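Local atomic coordinates of LAR_0958 cell surface adhesin (Lactobacillus reuteri, PDB entry 4NG0), a protein that probably mediates adhesion of the bacterium to mucus as a surface-exposed adhesin, here represented by a single repeat with a ubiquitin-like beta-grasp fold. Residues A[37-40]-A[41-44]; A[69-72]-A[73-77]. One frame throughout, in Å; residues are numbered along the deposited sequence.

Contact 1 of 2, residues A[37-40]-A[41-44]; sequences TLTS and ADFT
Thr39 and Ser40 are joined to Asp42 and Phe43 by two successive i-to-i+3 backbone bonds, the signature of the short 3-10 turn that leads into the edge strand 43-45 of this ubiquitin-like beta-grasp sheet. Asp42 N reaches Thr39 O at 3.0 Å, and Phe43 N reaches Ser40 O at 3.2 Å. The side chain of Asp42 then turns back on the chain: its OD2 accepts from Thr39 N at 2.9 Å, nearly straight (163°), on the anti side of the carboxylate and 32° out of its plane. This is one half of a capping box, and a short acidic side chain suits it because it can accept a backbone N-H within one turn. Ala41 N donates a weak hydrogen bond to Thr39 OG1 (3.2 Å), closing an ST turn; OG1 stands between the backbone N and the carbonyl carbon (chi1 70°). A water bridges Thr37 O and, weakly, the same OD2. Leu38 crosses Asp42 at about a right angle, flanks the acid with CB and CD2, and also touches Trp27 and Ala70. Phe43, a large apolar ring, meets Phe20 and Trp27 and presents its edge, at CD1, to Thr39 O, 3.7 Å away and in the ring plane.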
ATOM      1  N   THR A  37      -8.821  -5.479   8.122  1.00 14.95           N
ATOM      2  CA  THR A  37      -7.851  -5.601   9.203  1.00 16.79           C
ATOM      3  C   THR A  37      -6.455  -5.095   8.833  1.00 14.16           C
ATOM      4  O   THR A  37      -5.581  -5.007   9.699  1.00 14.89           O
ATOM      5  CB  THR A  37      -7.725  -7.050   9.706  1.00 19.02           C
ATOM      6  OG1 THR A  37      -7.049  -7.842   8.719  1.00 13.99           O
ATOM      7  CG2 THR A  37      -9.103  -7.644  10.011  1.00 16.66           C
ATOM      8  N   LEU A  38      -6.243  -4.769   7.560  1.00 12.03           N
ATOM      9  CA  LEU A  38      -4.926  -4.301   7.116  1.00 11.14           C
ATOM     10  C   LEU A  38      -4.570  -2.928   7.670  1.00 13.90           C
ATOM     11  O   LEU A  38      -5.426  -2.047   7.803  1.00 14.28           O
ATOM     12  CB  LEU A  38      -4.831  -4.274   5.589  1.00 11.11           C
ATOM     13  CG  LEU A  38      -5.171  -5.586   4.877  1.00 14.45           C
ATOM     14  CD1 LEU A  38      -5.044  -5.388   3.385  1.00 12.78           C
ATOM     15  CD2 LEU A  38      -4.275  -6.729   5.352  1.00 16.20           C
ATOM     16  N   THR A  39      -3.290  -2.758   7.979  1.00 11.46           N
ATOM     17  CA  THR A  39      -2.774  -1.501   8.512  1.00 12.30           C
ATOM     18  C   THR A  39      -1.570  -1.049   7.703  1.00 10.10           C
ATOM     19  O   THR A  39      -1.129  -1.741   6.784  1.00 12.99           O
ATOM     20  CB  THR A  39      -2.315  -1.664   9.969  1.00 15.19           C
ATOM     21  OG1 THR A  39      -1.126  -2.461  10.004  1.00 17.83           O
ATOM     22  CG2 THR A  39      -3.404  -2.331  10.801  1.00 16.65           C
ATOM     23  N   SER A  40      -1.019   0.111   8.047  1.00 14.82           N
ATOM     24  CA  SER A  40       0.156   0.610   7.346  0.50 11.96           C
ATOM     25  C   SER A  40       1.345  -0.339   7.481  1.00 11.32           C
ATOM     26  O   SER A  40       2.191  -0.414   6.588  1.00 16.74           O
ATOM     27  CB  SER A  40       0.530   2.015   7.828  0.50 16.53           C
ATOM     28  OG  SER A  40       0.797   2.020   9.218  0.50 21.46           O
ATOM     29  N   ALA A  41       1.404  -1.069   8.594  1.00 14.43           N
ATOM     30  CA  ALA A  41       2.496  -2.013   8.836  1.00 18.41           C
ATOM     31  C   ALA A  41       2.492  -3.178   7.847  1.00 13.01           C
ATOM     32  O   ALA A  41       3.469  -3.924   7.740  1.00 15.73           O
ATOM     33  CB  ALA A  41       2.434  -2.537  10.265  1.00 23.26           C
ATOM     34  N   ASP A  42       1.391  -3.327   7.119  1.00 10.87           N
ATOM     35  CA  ASP A  42       1.239  -4.462   6.223  1.00 11.54           C
ATOM     36  C   ASP A  42       1.799  -4.197   4.829  1.00 10.36           C
ATOM     37  O   ASP A  42       1.780  -5.077   3.970  1.00  9.65           O
ATOM     38  CB  ASP A  42      -0.231  -4.873   6.150  1.00 10.06           C
ATOM     39  CG  ASP A  42      -0.716  -5.512   7.434  1.00 12.23           C
ATOM     40  OD1 ASP A  42       0.062  -6.274   8.043  1.00 15.59           O
ATOM     41  OD2 ASP A  42      -1.868  -5.253   7.830  1.00 14.75           O
ATOM     42  N   PHE A  43       2.299  -2.979   4.619  1.00  8.65           N
ATOM     43  CA  PHE A  43       2.881  -2.586   3.343  1.00  6.50           C
ATOM     44  C   PHE A  43       4.258  -2.008   3.602  1.00  9.66           C
ATOM     45  O   PHE A  43       4.480  -1.358   4.620  1.00 13.29           O
ATOM     46  CB  PHE A  43       2.012  -1.531   2.639  1.00  8.27           C
ATOM     47  CG  PHE A  43       0.639  -2.017   2.253  1.00  7.52           C
ATOM     48  CD1 PHE A  43      -0.376  -2.107   3.196  1.00  7.65           C
ATOM     49  CD2 PHE A  43       0.365  -2.366   0.940  1.00  9.42           C
ATOM     50  CE1 PHE A  43      -1.652  -2.551   2.837  1.00 10.05           C
ATOM     51  CE2 PHE A  43      -0.908  -2.807   0.574  1.00  9.57           C
ATOM     52  CZ  PHE A  43      -1.900  -2.906   1.523  1.00  8.60           C
ATOM     53  N   THR A  44       5.168  -2.259   2.677  1.00  6.69           N
ATOM     54  CA  THR A  44       6.531  -1.745   2.785  1.00  8.08           C
ATOM     55  C   THR A  44       6.827  -0.754   1.668  1.00  8.55           C
ATOM     56  O   THR A  44       6.536  -1.014   0.504  1.00  9.06           O
ATOM     57  CB  THR A  44       7.535  -2.903   2.742  1.00  9.78           C
ATOM     58  OG1 THR A  44       7.339  -3.710   3.906  1.00 11.53           O
ATOM     59  CG2 THR A  44       8.980  -2.401   2.734  1.00 10.25           C
TER
HETATM   60  O   HOH W   1      -3.182  -6.531  10.748  1.00 28.57           O

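Contact 2 of 2, residues A[69-72]-A[73-77]; sequences AALR and KANPN
Leu71 O is approached by two donors of the residues that follow it, the side-chain amide of Asn75 and, more weakly, Ala74 N, and between them they close the C-terminal end of helix 65-73, the helix of the beta-grasp fold. The bond from Asn75 ND2 is short (2.8 Å) and almost straight (174°), and the oxygen lies practically in the amide plane of Asn75. Carbonyls in the last turn of a helix lose the N-H donors that a further turn would have supplied. Asparagine suits this place because its amide can donate to such an oxygen and still accept elsewhere: Asn75 OD1 takes the N-H of Asn34, so the amide is tied at both ends and its rotation is fixed. With CG beside the backbone N (chi1 -67°), the side chain folds back along the helix end, and Leu71 CD1 covers ND2 at 3.8 Å.

The backbone records how the helix runs out. Lys73 N still makes a regular i-to-i+4 bond to Ala69 O, 2.9 Å, and Ala74 N makes one to Ala70 O, 3.1 Å. Asn75 N bonds Arg72 O, three residues back, at 3.0 Å, a tightening of the last turn. Pro76, lacking an N-H, follows where the chain has left the helix. Small Ala70 and Ala74 allow close approach to Leu38 and Thr37, whereas buried Leu71 packs on Leu80. Arg72 extends from CG to NE and bonds Leu80 O through NH2. The methyl CB of Ala74 rests 3.5 Å from Ala70 O.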
ATOM      1  N   ALA A  69       0.020 -12.431   5.566  1.00 12.77           N
ATOM      2  CA  ALA A  69      -0.477 -13.245   6.669  1.00 13.29           C
ATOM      3  C   ALA A  69      -1.744 -12.637   7.264  1.00 14.44           C
ATOM      4  O   ALA A  69      -2.679 -13.356   7.622  1.00 16.56           O
ATOM      5  CB  ALA A  69       0.599 -13.405   7.730  1.00 15.69           C
ATOM      6  N   ALA A  70      -1.787 -11.314   7.360  1.00 13.65           N
ATOM      7  CA  ALA A  70      -2.952 -10.638   7.915  1.00 11.59           C
ATOM      8  C   ALA A  70      -4.176 -10.833   7.027  1.00 12.23           C
ATOM      9  O   ALA A  70      -5.282 -11.065   7.514  1.00 11.84           O
ATOM     10  CB  ALA A  70      -2.667  -9.149   8.112  1.00 10.29           C
ATOM     11  N   LEU A  71      -3.977 -10.732   5.718  1.00 10.44           N
ATOM     12  CA  LEU A  71      -5.080 -10.915   4.783  1.00  9.89           C
ATOM     13  C   LEU A  71      -5.573 -12.352   4.843  1.00 13.81           C
ATOM     14  O   LEU A  71      -6.778 -12.615   4.843  1.00 12.40           O
ATOM     15  CB  LEU A  71      -4.635 -10.555   3.360  1.00 10.13           C
ATOM     16  CG  LEU A  71      -5.732 -10.517   2.295  1.00 10.85           C
ATOM     17  CD1 LEU A  71      -6.713  -9.404   2.603  1.00 10.87           C
ATOM     18  CD2 LEU A  71      -5.104 -10.328   0.928  1.00 13.78           C
ATOM     19  N   ARG A  72      -4.646 -13.294   4.911  1.00 11.80           N
ATOM     20  CA  ARG A  72      -5.056 -14.694   4.979  1.00 12.10           C
ATOM     21  C   ARG A  72      -5.853 -14.984   6.254  1.00 14.66           C
ATOM     22  O   ARG A  72      -6.888 -15.666   6.218  1.00 16.68           O
ATOM     23  CB  ARG A  72      -3.835 -15.602   4.844  1.00 17.20           C
ATOM     24  CG  ARG A  72      -3.234 -15.541   3.447  1.00 20.36           C
ATOM     25  CD  ARG A  72      -2.134 -16.568   3.244  1.00 29.49           C
ATOM     26  NE  ARG A  72      -1.759 -16.663   1.837  1.00 26.94           N
ATOM     27  CZ  ARG A  72      -0.683 -16.094   1.304  1.00 30.82           C
ATOM     28  NH1 ARG A  72       0.145 -15.390   2.069  1.00 35.72           N
ATOM     29  NH2 ARG A  72      -0.426 -16.235   0.011  1.00 33.35           N
ATOM     30  N   LYS A  73      -5.395 -14.433   7.375  1.00 14.66           N
ATOM     31  CA  LYS A  73      -6.064 -14.613   8.661  1.00 16.19           C
ATOM     32  C   LYS A  73      -7.491 -14.053   8.646  1.00 16.79           C
ATOM     33  O   LYS A  73      -8.403 -14.606   9.270  1.00 17.42           O
ATOM     34  CB  LYS A  73      -5.237 -13.954   9.768  1.00 18.54           C
ATOM     35  CG  LYS A  73      -5.780 -14.138  11.174  1.00 19.16           C
ATOM     36  CD  LYS A  73      -4.786 -13.602  12.193  1.00 28.86           C
ATOM     37  CE  LYS A  73      -5.290 -13.771  13.618  1.00 42.71           C
ATOM     38  NZ  LYS A  73      -6.476 -12.915  13.889  1.00 46.60           N
ATOM     39  N   ALA A  74      -7.686 -12.965   7.909  1.00 14.14           N
ATOM     40  CA  ALA A  74      -8.987 -12.306   7.844  1.00 12.08           C
ATOM     41  C   ALA A  74      -9.956 -13.024   6.906  1.00 11.52           C
ATOM     42  O   ALA A  74     -11.139 -12.669   6.833  1.00 11.81           O
ATOM     43  CB  ALA A  74      -8.819 -10.850   7.409  1.00 13.08           C
ATOM     44  N   ASN A  75      -9.453 -14.023   6.182  1.00 11.89           N
ATOM     45  CA  ASN A  75     -10.261 -14.737   5.197  1.00 10.77           C
ATOM     46  C   ASN A  75     -10.190 -16.257   5.334  1.00 11.53           C
ATOM     47  O   ASN A  75      -9.747 -16.947   4.420  1.00 12.30           O
ATOM     48  CB  ASN A  75      -9.853 -14.290   3.793  1.00 10.10           C
ATOM     49  CG  ASN A  75     -10.209 -12.845   3.535  1.00  7.93           C
ATOM     50  OD1 ASN A  75     -11.329 -12.541   3.121  1.00 11.10           O
ATOM     51  ND2 ASN A  75      -9.264 -11.935   3.794  1.00 10.20           N
ATOM     52  N   PRO A  76     -10.647 -16.783   6.484  1.00 12.56           N
ATOM     53  CA  PRO A  76     -10.476 -18.205   6.814  1.00 12.94           C
ATOM     54  C   PRO A  76     -11.207 -19.173   5.890  1.00 11.48           C
ATOM     55  O   PRO A  76     -10.862 -20.361   5.871  1.00 13.19           O
ATOM     56  CB  PRO A  76     -11.037 -18.302   8.237  1.00 12.63           C
ATOM     57  CG  PRO A  76     -11.978 -17.160   8.352  1.00 13.09           C
ATOM     58  CD  PRO A  76     -11.334 -16.057   7.566  1.00 11.49           C
ATOM     59  N   ASN A  77     -12.191 -18.700   5.132  1.00  9.33           N
ATOM     60  CA  ASN A  77     -12.892 -19.598   4.222  1.00 10.67           C
ATOM     61  C   ASN A  77     -12.107 -19.864   2.952  1.00  9.49           C
ATOM     62  O   ASN A  77     -12.502 -20.689   2.129  1.00  9.69           O
ATOM     63  CB  ASN A  77     -14.284 -19.069   3.885  1.00  9.78           C
ATOM     64  CG  ASN A  77     -15.231 -19.180   5.045  1.00 10.53           C
ATOM     65  OD1 ASN A  77     -15.086 -20.059   5.899  1.00  9.88           O
ATOM     66  ND2 ASN A  77     -16.210 -18.286   5.090  1.00 10.66           N
TER

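How the contacts relate
Contact 1 comes first along the chain, where the loop after strand 26-28 turns into edge strand 43-45; contact 2 follows beyond strand 57-63, where helix 65-73 gives way to the loop before strand 83-92. Their centres are 13 Å apart, and contact 2 lies farther from the centre of the chain, at about 17 Å against 7 Å. They touch by packing alone: Ala70 CB meets Leu38 CD2 and Asp42 OD1, each at 4.0 Å, and Ala74 CB meets Thr37 OG1 at 3.7 Å. The small side chains of Ala70 on the helix and Ala74 at its end let the loop lie close, so that the loop entering the edge strand and the helix end pack together within one adhesin repeat.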